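Local coordinates for guanylate kinase (Stenotrophomonas maltophilia, PDB 6WCT), which transfers a phosphate group from ATP to GMP, giving ADP and GDP, a step thought essential for recycling GMP, at residues A[39-52]-A[110-122]. Residues are numbered along the deposited sequence; the frame is centred on the assembly and turned at random.
Sequences VNATLARDPQIALS and AAGQDVLLEIDWQ. With 5GP (guanosine-5'-monophosphate), chain E.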
ATOM      1  N   VAL A  39     -14.842  -4.753  -5.745  1.00 36.87           N
ATOM      2  CA  VAL A  39     -14.511  -3.519  -6.469  1.00 38.06           C
ATOM      3  C   VAL A  39     -15.680  -2.533  -6.443  1.00 39.83           C
ATOM      4  O   VAL A  39     -15.504  -1.334  -6.177  1.00 41.90           O
ATOM      5  CB  VAL A  39     -14.094  -3.853  -7.915  1.00 43.00           C
ATOM      6  CG1 VAL A  39     -14.229  -2.634  -8.825  1.00 46.62           C
ATOM      7  CG2 VAL A  39     -12.681  -4.381  -7.950  1.00 34.23           C
ATOM      8  N   ASN A  40     -16.894  -3.019  -6.723  1.00 34.44           N
ATOM      9  CA  ASN A  40     -18.054  -2.129  -6.722  1.00 40.10           C
ATOM     10  C   ASN A  40     -18.268  -1.496  -5.354  1.00 40.90           C
ATOM     11  O   ASN A  40     -18.588  -0.302  -5.257  1.00 41.79           O
ATOM     12  CB  ASN A  40     -19.313  -2.890  -7.140  1.00 40.83           C
ATOM     13  CG  ASN A  40     -19.261  -3.365  -8.580  1.00 46.40           C
ATOM     14  OD1 ASN A  40     -18.482  -2.856  -9.390  1.00 49.40           O
ATOM     15  ND2 ASN A  40     -20.114  -4.326  -8.913  1.00 51.81           N
ATOM     16  N   ALA A  41     -18.113  -2.275  -4.278  1.00 43.96           N
ATOM     17  CA  ALA A  41     -18.255  -1.683  -2.947  1.00 44.51           C
ATOM     18  C   ALA A  41     -17.116  -0.723  -2.645  1.00 42.63           C
ATOM     19  O   ALA A  41     -17.312   0.282  -1.955  1.00 46.49           O
ATOM     20  CB  ALA A  41     -18.325  -2.766  -1.870  1.00 40.81           C
ATOM     21  N   THR A  42     -15.923  -1.018  -3.147  1.00 43.09           N
ATOM     22  CA  THR A  42     -14.778  -0.142  -2.913  1.00 42.54           C
ATOM     23  C   THR A  42     -14.928   1.188  -3.646  1.00 45.18           C
ATOM     24  O   THR A  42     -14.652   2.250  -3.079  1.00 47.59           O
ATOM     25  CB  THR A  42     -13.508  -0.852  -3.367  1.00 38.69           C
ATOM     26  OG1 THR A  42     -13.372  -2.067  -2.621  1.00 40.51           O
ATOM     27  CG2 THR A  42     -12.293   0.028  -3.118  1.00 40.58           C
ATOM     28  N   LEU A  43     -15.368   1.145  -4.911  1.00 46.45           N
ATOM     29  CA  LEU A  43     -15.536   2.374  -5.681  1.00 44.99           C
ATOM     30  C   LEU A  43     -16.668   3.236  -5.147  1.00 43.80           C
ATOM     31  O   LEU A  43     -16.558   4.467  -5.165  1.00 50.15           O
ATOM     32  CB  LEU A  43     -15.759   2.053  -7.158  1.00 43.64           C
ATOM     33  CG  LEU A  43     -14.564   1.299  -7.741  1.00 49.29           C
ATOM     34  CD1 LEU A  43     -14.835   0.792  -9.152  1.00 56.12           C
ATOM     35  CD2 LEU A  43     -13.307   2.134  -7.665  1.00 46.07           C
ATOM     36  N   ALA A  44     -17.742   2.621  -4.639  1.00 45.33           N
ATOM     37  CA  ALA A  44     -18.803   3.406  -4.018  1.00 47.78           C
ATOM     38  C   ALA A  44     -18.263   4.195  -2.838  1.00 53.59           C
ATOM     39  O   ALA A  44     -18.739   5.301  -2.544  1.00 61.62           O
ATOM     40  CB  ALA A  44     -19.962   2.505  -3.584  1.00 57.05           C
ATOM     41  N   ARG A  45     -17.317   3.606  -2.105  1.00 51.20           N
ATOM     42  CA  ARG A  45     -16.673   4.289  -0.988  1.00 57.06           C
ATOM     43  C   ARG A  45     -15.594   5.264  -1.456  1.00 54.60           C
ATOM     44  O   ARG A  45     -15.267   6.210  -0.737  1.00 57.00           O
ATOM     45  CB  ARG A  45     -16.084   3.263  -0.016  1.00 56.32           C
ATOM     46  CG  ARG A  45     -15.784   3.837   1.361  1.00 71.23           C
ATOM     47  CD  ARG A  45     -15.156   2.797   2.266  1.00 67.59           C
ATOM     48  NE  ARG A  45     -16.070   1.693   2.521  1.00 62.27           N
ATOM     49  CZ  ARG A  45     -15.741   0.606   3.206  1.00 61.18           C
ATOM     50  NH1 ARG A  45     -14.519   0.478   3.700  1.00 46.51           N
ATOM     51  NH2 ARG A  45     -16.637  -0.353   3.387  1.00 71.58           N
ATOM     52  N   ASP A  46     -14.988   5.021  -2.620  1.00 54.16           N
ATOM     53  CA  ASP A  46     -13.870   5.824  -3.118  1.00 60.31           C
ATOM     54  C   ASP A  46     -14.221   6.199  -4.552  1.00 62.72           C
ATOM     55  O   ASP A  46     -13.727   5.591  -5.511  1.00 66.34           O
ATOM     56  CB  ASP A  46     -12.550   5.056  -3.054  1.00 63.28           C
ATOM     57  CG  ASP A  46     -11.348   5.963  -3.214  1.00 69.34           C
ATOM     58  OD1 ASP A  46     -11.545   7.181  -3.486  1.00 69.35           O
ATOM     59  OD2 ASP A  46     -10.211   5.445  -3.086  1.00 61.93           O
ATOM     60  N   PRO A  47     -15.074   7.209  -4.736  1.00 55.13           N
ATOM     61  CA  PRO A  47     -15.598   7.511  -6.076  1.00 54.11           C
ATOM     62  C   PRO A  47     -14.628   8.217  -7.015  1.00 59.05           C
ATOM     63  O   PRO A  47     -14.977   8.418  -8.188  1.00 60.47           O
ATOM     64  CB  PRO A  47     -16.810   8.397  -5.773  1.00 54.39           C
ATOM     65  CG  PRO A  47     -16.403   9.133  -4.504  1.00 61.89           C
ATOM     66  CD  PRO A  47     -15.561   8.141  -3.711  1.00 49.81           C
ATOM     67  N   GLN A  48     -13.442   8.624  -6.559  1.00 51.01           N
ATOM     68  CA  GLN A  48     -12.535   9.244  -7.516  1.00 51.21           C
ATOM     69  C   GLN A  48     -11.888   8.236  -8.472  1.00 47.10           C
ATOM     70  O   GLN A  48     -11.047   8.633  -9.284  1.00 59.74           O
ATOM     71  CB  GLN A  48     -11.469  10.055  -6.787  1.00 54.48           C
ATOM     72  CG  GLN A  48     -10.303   9.261  -6.324  1.00 55.21           C
ATOM     73  CD  GLN A  48      -9.331  10.119  -5.554  1.00 66.90           C
ATOM     74  OE1 GLN A  48      -9.149   9.922  -4.357  1.00 68.03           O
ATOM     75  NE2 GLN A  48      -8.712  11.090  -6.231  1.00 62.76           N
ATOM     76  N   ILE A  49     -12.248   6.960  -8.402  1.00 42.65           N
ATOM     77  CA  ILE A  49     -11.705   5.936  -9.286  1.00 40.09           C
ATOM     78  C   ILE A  49     -12.847   5.456 -10.158  1.00 40.14           C
ATOM     79  O   ILE A  49     -13.887   5.030  -9.645  1.00 42.12           O
ATOM     80  CB  ILE A  49     -11.093   4.760  -8.514  1.00 45.34           C
ATOM     81  CG1 ILE A  49     -10.023   5.242  -7.546  1.00 45.84           C
ATOM     82  CG2 ILE A  49     -10.545   3.710  -9.481  1.00 43.35           C
ATOM     83  CD1 ILE A  49      -9.503   4.118  -6.664  1.00 46.38           C
ATOM     84  N   ALA A  50     -12.655   5.510 -11.465  1.00 46.37           N
ATOM     85  CA  ALA A  50     -13.659   5.081 -12.424  1.00 48.31           C
ATOM     86  C   ALA A  50     -13.400   3.642 -12.843  1.00 45.18           C
ATOM     87  O   ALA A  50     -12.260   3.174 -12.875  1.00 45.22           O
ATOM     88  CB  ALA A  50     -13.692   5.996 -13.647  1.00 44.19           C
ATOM     89  N   LEU A  51     -14.484   2.924 -13.083  1.00 39.61           N
ATOM     90  CA  LEU A  51     -14.429   1.555 -13.561  1.00 39.13           C
ATOM     91  C   LEU A  51     -14.536   1.510 -15.084  1.00 37.57           C
ATOM     92  O   LEU A  51     -15.219   2.325 -15.700  1.00 37.19           O
ATOM     93  CB  LEU A  51     -15.567   0.757 -12.918  1.00 36.75           C
ATOM     94  CG  LEU A  51     -15.763  -0.707 -13.268  1.00 47.30           C
ATOM     95  CD1 LEU A  51     -14.481  -1.522 -13.017  1.00 52.01           C
ATOM     96  CD2 LEU A  51     -16.920  -1.238 -12.460  1.00 40.28           C
ATOM     97  N   SER A  52     -13.858   0.550 -15.690  1.00 43.91           N
ATOM     98  CA  SER A  52     -13.910   0.353 -17.133  1.00 43.97           C
ATOM     99  C   SER A  52     -14.743  -0.881 -17.475  1.00 34.57           C
ATOM    100  O   SER A  52     -14.622  -1.920 -16.832  1.00 33.47           O
ATOM    101  CB  SER A  52     -12.502   0.204 -17.708  1.00 37.63           C
ATOM    102  OG  SER A  52     -12.563  -0.233 -19.042  1.00 44.27           O
ATOM    103  N   ALA A 110      -5.195  10.613 -19.083  1.00 78.96           N
ATOM    104  CA  ALA A 110      -4.609  11.862 -19.539  1.00 87.34           C
ATOM    105  C   ALA A 110      -5.335  13.058 -18.940  1.00 86.63           C
ATOM    106  O   ALA A 110      -4.715  14.098 -18.703  1.00 82.94           O
ATOM    107  CB  ALA A 110      -4.635  11.925 -21.066  1.00 89.67           C
ATOM    108  N   ALA A 111      -6.621  12.913 -18.633  1.00 80.48           N
ATOM    109  CA  ALA A 111      -7.401  13.990 -18.040  1.00 80.24           C
ATOM    110  C   ALA A 111      -7.341  13.990 -16.518  1.00 76.29           C
ATOM    111  O   ALA A 111      -8.104  14.721 -15.880  1.00 76.83           O
ATOM    112  CB  ALA A 111      -8.859  13.907 -18.504  1.00 78.19           C
ATOM    113  N   GLY A 112      -6.470  13.181 -15.922  1.00 72.55           N
ATOM    114  CA  GLY A 112      -6.348  13.161 -14.479  1.00 79.58           C
ATOM    115  C   GLY A 112      -7.346  12.278 -13.773  1.00 72.28           C
ATOM    116  O   GLY A 112      -7.457  12.349 -12.543  1.00 74.50           O
ATOM    117  N   GLN A 113      -8.052  11.430 -14.508  1.00 61.74           N
ATOM    118  CA  GLN A 113      -9.033  10.531 -13.930  1.00 59.17           C
ATOM    119  C   GLN A 113      -8.373   9.195 -13.609  1.00 61.61           C
ATOM    120  O   GLN A 113      -7.728   8.600 -14.479  1.00 64.47           O
ATOM    121  CB  GLN A 113     -10.199  10.340 -14.906  1.00 53.34           C
ATOM    122  CG  GLN A 113     -11.166   9.231 -14.537  1.00 56.05           C
ATOM    123  CD  GLN A 113     -12.052   9.580 -13.358  1.00 61.13           C
ATOM    124  OE1 GLN A 113     -12.780  10.580 -13.375  1.00 63.69           O
ATOM    125  NE2 GLN A 113     -11.973   8.768 -12.308  1.00 49.33           N
ATOM    126  N   ASP A 114      -8.509   8.743 -12.354  1.00 50.41           N
ATOM    127  CA  ASP A 114      -8.062   7.403 -11.994  1.00 46.80           C
ATOM    128  C   ASP A 114      -8.991   6.359 -12.600  1.00 51.59           C
ATOM    129  O   ASP A 114     -10.211   6.553 -12.674  1.00 45.24           O
ATOM    130  CB  ASP A 114      -7.994   7.216 -10.474  1.00 62.12           C
ATOM    131  CG  ASP A 114      -6.935   8.086  -9.810  1.00 74.11           C
ATOM    132  OD1 ASP A 114      -6.159   8.752 -10.527  1.00 78.78           O
ATOM    133  OD2 ASP A 114      -6.848   8.057  -8.565  1.00 76.95           O
ATOM    134  N   VAL A 115      -8.406   5.235 -13.013  1.00 40.85           N
ATOM    135  CA  VAL A 115      -9.116   4.177 -13.716  1.00 38.14           C
ATOM    136  C   VAL A 115      -8.711   2.840 -13.123  1.00 43.30           C
ATOM    137  O   VAL A 115      -7.529   2.600 -12.846  1.00 35.71           O
ATOM    138  CB  VAL A 115      -8.842   4.199 -15.236  1.00 39.34           C
ATOM    139  CG1 VAL A 115      -9.601   3.064 -15.924  1.00 38.94           C
ATOM    140  CG2 VAL A 115      -9.256   5.518 -15.823  1.00 44.63           C
ATOM    141  N   LEU A 116      -9.699   1.986 -12.909  1.00 36.23           N
ATOM    142  CA  LEU A 116      -9.504   0.632 -12.418  1.00 34.71           C
ATOM    143  C   LEU A 116      -9.896  -0.355 -13.515  1.00 40.66           C
ATOM    144  O   LEU A 116     -10.976  -0.233 -14.095  1.00 39.19           O
ATOM    145  CB  LEU A 116     -10.322   0.411 -11.149  1.00 36.24           C
ATOM    146  CG  LEU A 116     -10.181  -0.907 -10.397  1.00 38.13           C
ATOM    147  CD1 LEU A 116     -10.710  -0.743  -9.008  1.00 43.80           C
ATOM    148  CD2 LEU A 116     -10.954  -2.031 -11.102  1.00 31.49           C
ATOM    149  N   LEU A 117      -9.001  -1.295 -13.827  1.00 40.44           N
ATOM    150  CA  LEU A 117      -9.240  -2.352 -14.808  1.00 38.68           C
ATOM    151  C   LEU A 117      -9.375  -3.697 -14.100  1.00 35.64           C
ATOM    152  O   LEU A 117      -8.538  -4.032 -13.258  1.00 38.98           O
ATOM    153  CB  LEU A 117      -8.095  -2.430 -15.824  1.00 38.42           C
ATOM    154  CG  LEU A 117      -7.669  -1.147 -16.542  1.00 37.92           C
ATOM    155  CD1 LEU A 117      -6.488  -1.378 -17.497  1.00 41.65           C
ATOM    156  CD2 LEU A 117      -8.866  -0.477 -17.276  1.00 33.54           C
ATOM    157  N   GLU A 118     -10.373  -4.497 -14.495  1.00 30.42           N
ATOM    158  CA  GLU A 118     -10.556  -5.857 -13.986  1.00 34.52           C
ATOM    159  C   GLU A 118     -10.172  -6.788 -15.125  1.00 35.96           C
ATOM    160  O   GLU A 118     -10.995  -7.100 -15.988  1.00 34.17           O
ATOM    161  CB  GLU A 118     -11.991  -6.100 -13.528  1.00 25.38           C
ATOM    162  CG  GLU A 118     -12.397  -5.178 -12.417  1.00 31.00           C
ATOM    163  CD  GLU A 118     -13.820  -5.436 -11.896  1.00 43.62           C
ATOM    164  OE1 GLU A 118     -14.456  -4.473 -11.455  1.00 47.41           O
ATOM    165  OE2 GLU A 118     -14.306  -6.580 -11.954  1.00 53.64           O
ATOM    166  N   ILE A 119      -8.902  -7.209 -15.153  1.00 33.14           N
ATOM    167  CA  ILE A 119      -8.382  -7.943 -16.303  1.00 33.54           C
ATOM    168  C   ILE A 119      -7.488  -9.088 -15.853  1.00 34.01           C
ATOM    169  O   ILE A 119      -7.011  -9.123 -14.721  1.00 34.13           O
ATOM    170  CB  ILE A 119      -7.614  -7.003 -17.248  1.00 37.39           C
ATOM    171  CG1 ILE A 119      -6.388  -6.460 -16.522  1.00 30.09           C
ATOM    172  CG2 ILE A 119      -8.564  -5.850 -17.740  1.00 29.88           C
ATOM    173  CD1 ILE A 119      -5.566  -5.464 -17.355  1.00 32.28           C
ATOM    174  N   ASP A 120      -7.220 -10.009 -16.775  1.00 33.66           N
ATOM    175  CA  ASP A 120      -6.468 -11.201 -16.419  1.00 31.89           C
ATOM    176  C   ASP A 120      -4.974 -10.883 -16.394  1.00 38.96           C
ATOM    177  O   ASP A 120      -4.548  -9.735 -16.574  1.00 38.21           O
ATOM    178  CB  ASP A 120      -6.774 -12.344 -17.386  1.00 34.42           C
ATOM    179  CG  ASP A 120      -5.928 -12.286 -18.651  1.00 42.98           C
ATOM    180  OD1 ASP A 120      -5.740 -11.169 -19.169  1.00 39.77           O
ATOM    181  OD2 ASP A 120      -5.428 -13.349 -19.110  1.00 42.24           O
ATOM    182  N   TRP A 121      -4.166 -11.911 -16.133  1.00 41.62           N
ATOM    183  CA  TRP A 121      -2.732 -11.688 -16.022  1.00 33.51           C
ATOM    184  C   TRP A 121      -2.121 -11.282 -17.347  1.00 44.36           C
ATOM    185  O   TRP A 121      -1.157 -10.508 -17.360  1.00 43.69           O
ATOM    186  CB  TRP A 121      -2.035 -12.930 -15.484  1.00 37.43           C
ATOM    187  CG  TRP A 121      -2.118 -14.169 -16.352  1.00 38.13           C
ATOM    188  CD1 TRP A 121      -3.058 -15.152 -16.278  1.00 35.93           C
ATOM    189  CD2 TRP A 121      -1.219 -14.554 -17.411  1.00 39.28           C
ATOM    190  NE1 TRP A 121      -2.803 -16.124 -17.216  1.00 56.26           N
ATOM    191  CE2 TRP A 121      -1.684 -15.780 -17.926  1.00 40.65           C
ATOM    192  CE3 TRP A 121      -0.082 -13.977 -17.973  1.00 48.16           C
ATOM    193  CZ2 TRP A 121      -1.036 -16.455 -18.968  1.00 44.61           C
ATOM    194  CZ3 TRP A 121       0.561 -14.647 -19.035  1.00 47.26           C
ATOM    195  CH2 TRP A 121       0.075 -15.866 -19.515  1.00 46.13           C
ATOM    196  N   GLN A 122      -2.631 -11.828 -18.459  1.00 42.40           N
ATOM    197  CA  GLN A 122      -2.109 -11.463 -19.773  1.00 45.02           C
ATOM    198  C   GLN A 122      -2.333  -9.987 -20.030  1.00 46.55           C
ATOM    199  O   GLN A 122      -1.437  -9.281 -20.496  1.00 48.38           O
ATOM    200  CB  GLN A 122      -2.784 -12.289 -20.864  1.00 52.32           C
ATOM    201  CG  GLN A 122      -2.597 -13.769 -20.766  1.00 48.44           C
ATOM    202  CD  GLN A 122      -3.491 -14.499 -21.743  1.00 55.53           C
ATOM    203  OE1 GLN A 122      -3.031 -14.989 -22.772  1.00 57.74           O
ATOM    204  NE2 GLN A 122      -4.789 -14.560 -21.430  1.00 47.92           N
TER
HETATM  205  P   5GP E 301     -15.124 -14.005 -17.260  1.00 45.26           P
HETATM  206  O1P 5GP E 301     -16.046 -12.822 -17.101  1.00 47.58           O
HETATM  207  O2P 5GP E 301     -15.444 -15.202 -16.365  1.00 42.03           O
HETATM  208  O3P 5GP E 301     -14.954 -14.484 -18.680  1.00 37.46           O
HETATM  209  O5' 5GP E 301     -13.674 -13.521 -16.883  1.00 45.44           O
HETATM  210  C5' 5GP E 301     -12.540 -14.257 -17.294  1.00 35.42           C
HETATM  211  C4' 5GP E 301     -11.292 -13.474 -17.022  1.00 37.04           C
HETATM  212  O4' 5GP E 301     -11.154 -12.440 -18.032  1.00 34.54           O
HETATM  213  C3' 5GP E 301     -11.285 -12.744 -15.665  1.00 39.14           C
HETATM  214  O3' 5GP E 301     -10.012 -12.875 -15.046  1.00 41.08           O
HETATM  215  C2' 5GP E 301     -11.465 -11.285 -16.058  1.00 34.27           C
HETATM  216  O2' 5GP E 301     -10.912 -10.355 -15.153  1.00 35.85           O
HETATM  217  C1' 5GP E 301     -10.754 -11.258 -17.397  1.00 33.24           C
HETATM  218  N9  5GP E 301     -11.103 -10.115 -18.224  1.00 40.19           N
HETATM  219  C8  5GP E 301     -12.252  -9.373 -18.141  1.00 42.51           C
HETATM  220  N7  5GP E 301     -12.215  -8.284 -18.862  1.00 41.96           N
HETATM  221  C5  5GP E 301     -10.970  -8.319 -19.469  1.00 40.98           C
HETATM  222  C6  5GP E 301     -10.336  -7.394 -20.317  1.00 41.09           C
HETATM  223  O6  5GP E 301     -10.798  -6.322 -20.703  1.00 42.84           O
HETATM  224  N1  5GP E 301      -9.056  -7.790 -20.666  1.00 43.21           N
HETATM  225  C2  5GP E 301      -8.449  -8.946 -20.242  1.00 48.14           C
HETATM  226  N2  5GP E 301      -7.193  -9.164 -20.652  1.00 42.17           N
HETATM  227  N3  5GP E 301      -9.040  -9.827 -19.442  1.00 40.25           N
HETATM  228  C4  5GP E 301     -10.282  -9.453 -19.092  1.00 38.75           C
HETATM  229  O   HOH W   1     -16.966  -4.894 -10.967  1.00 50.39           O
HETATM  230  O   HOH W   2     -14.105   9.418 -10.956  1.00 40.37           O
HETATM  231  O   HOH W   3      -9.495  10.588 -10.712  1.00 46.71           O
HETATM  232  O   HOH W   4     -12.276  -3.582 -16.590  1.00 41.25           O
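Leu116 is the knob of this contact, and four apolar side chains of 39-52 form the hollow that receives it. Its CG lies anti to the backbone N (chi1 -175°), which sends the branched end under helix 35-45: CD1 meets Val39 CG1 tip to tip at 4.0 Å and also touches Leu43 CD2, while CD2 rests against Leu51 CD1. Ile49 closes the base of the hollow, its CG2 lying 3.7 Å from Leu116 CB. Beyond the knob, the extended Glu118 sets OE1 against both Val39 CG1 and Leu51 CD1. The strands beneath are parallel neighbours. Ala50 N donates to Asp114 O (2.9 Å) and Leu116 N to Ala50 O (2.8 Å), the latter nearly in line with the C=O bond. Gln113, bent at chi2, folds its amide back over Ala50 CB, and NE2 gives Asp114 O a second, in-plane donor. On the face carrying Ala50 and Val115, Ser52 CB packs on Leu117 CD2. Strand 49-51 is an edge strand of the chain's parallel sheet, of the P-loop kinase kind; 114-117 pairs onward with 24-28 and leads to Asp120, which binds the GMP base, while Phe199 of helix 188-203 covers Ile49 and Leu116.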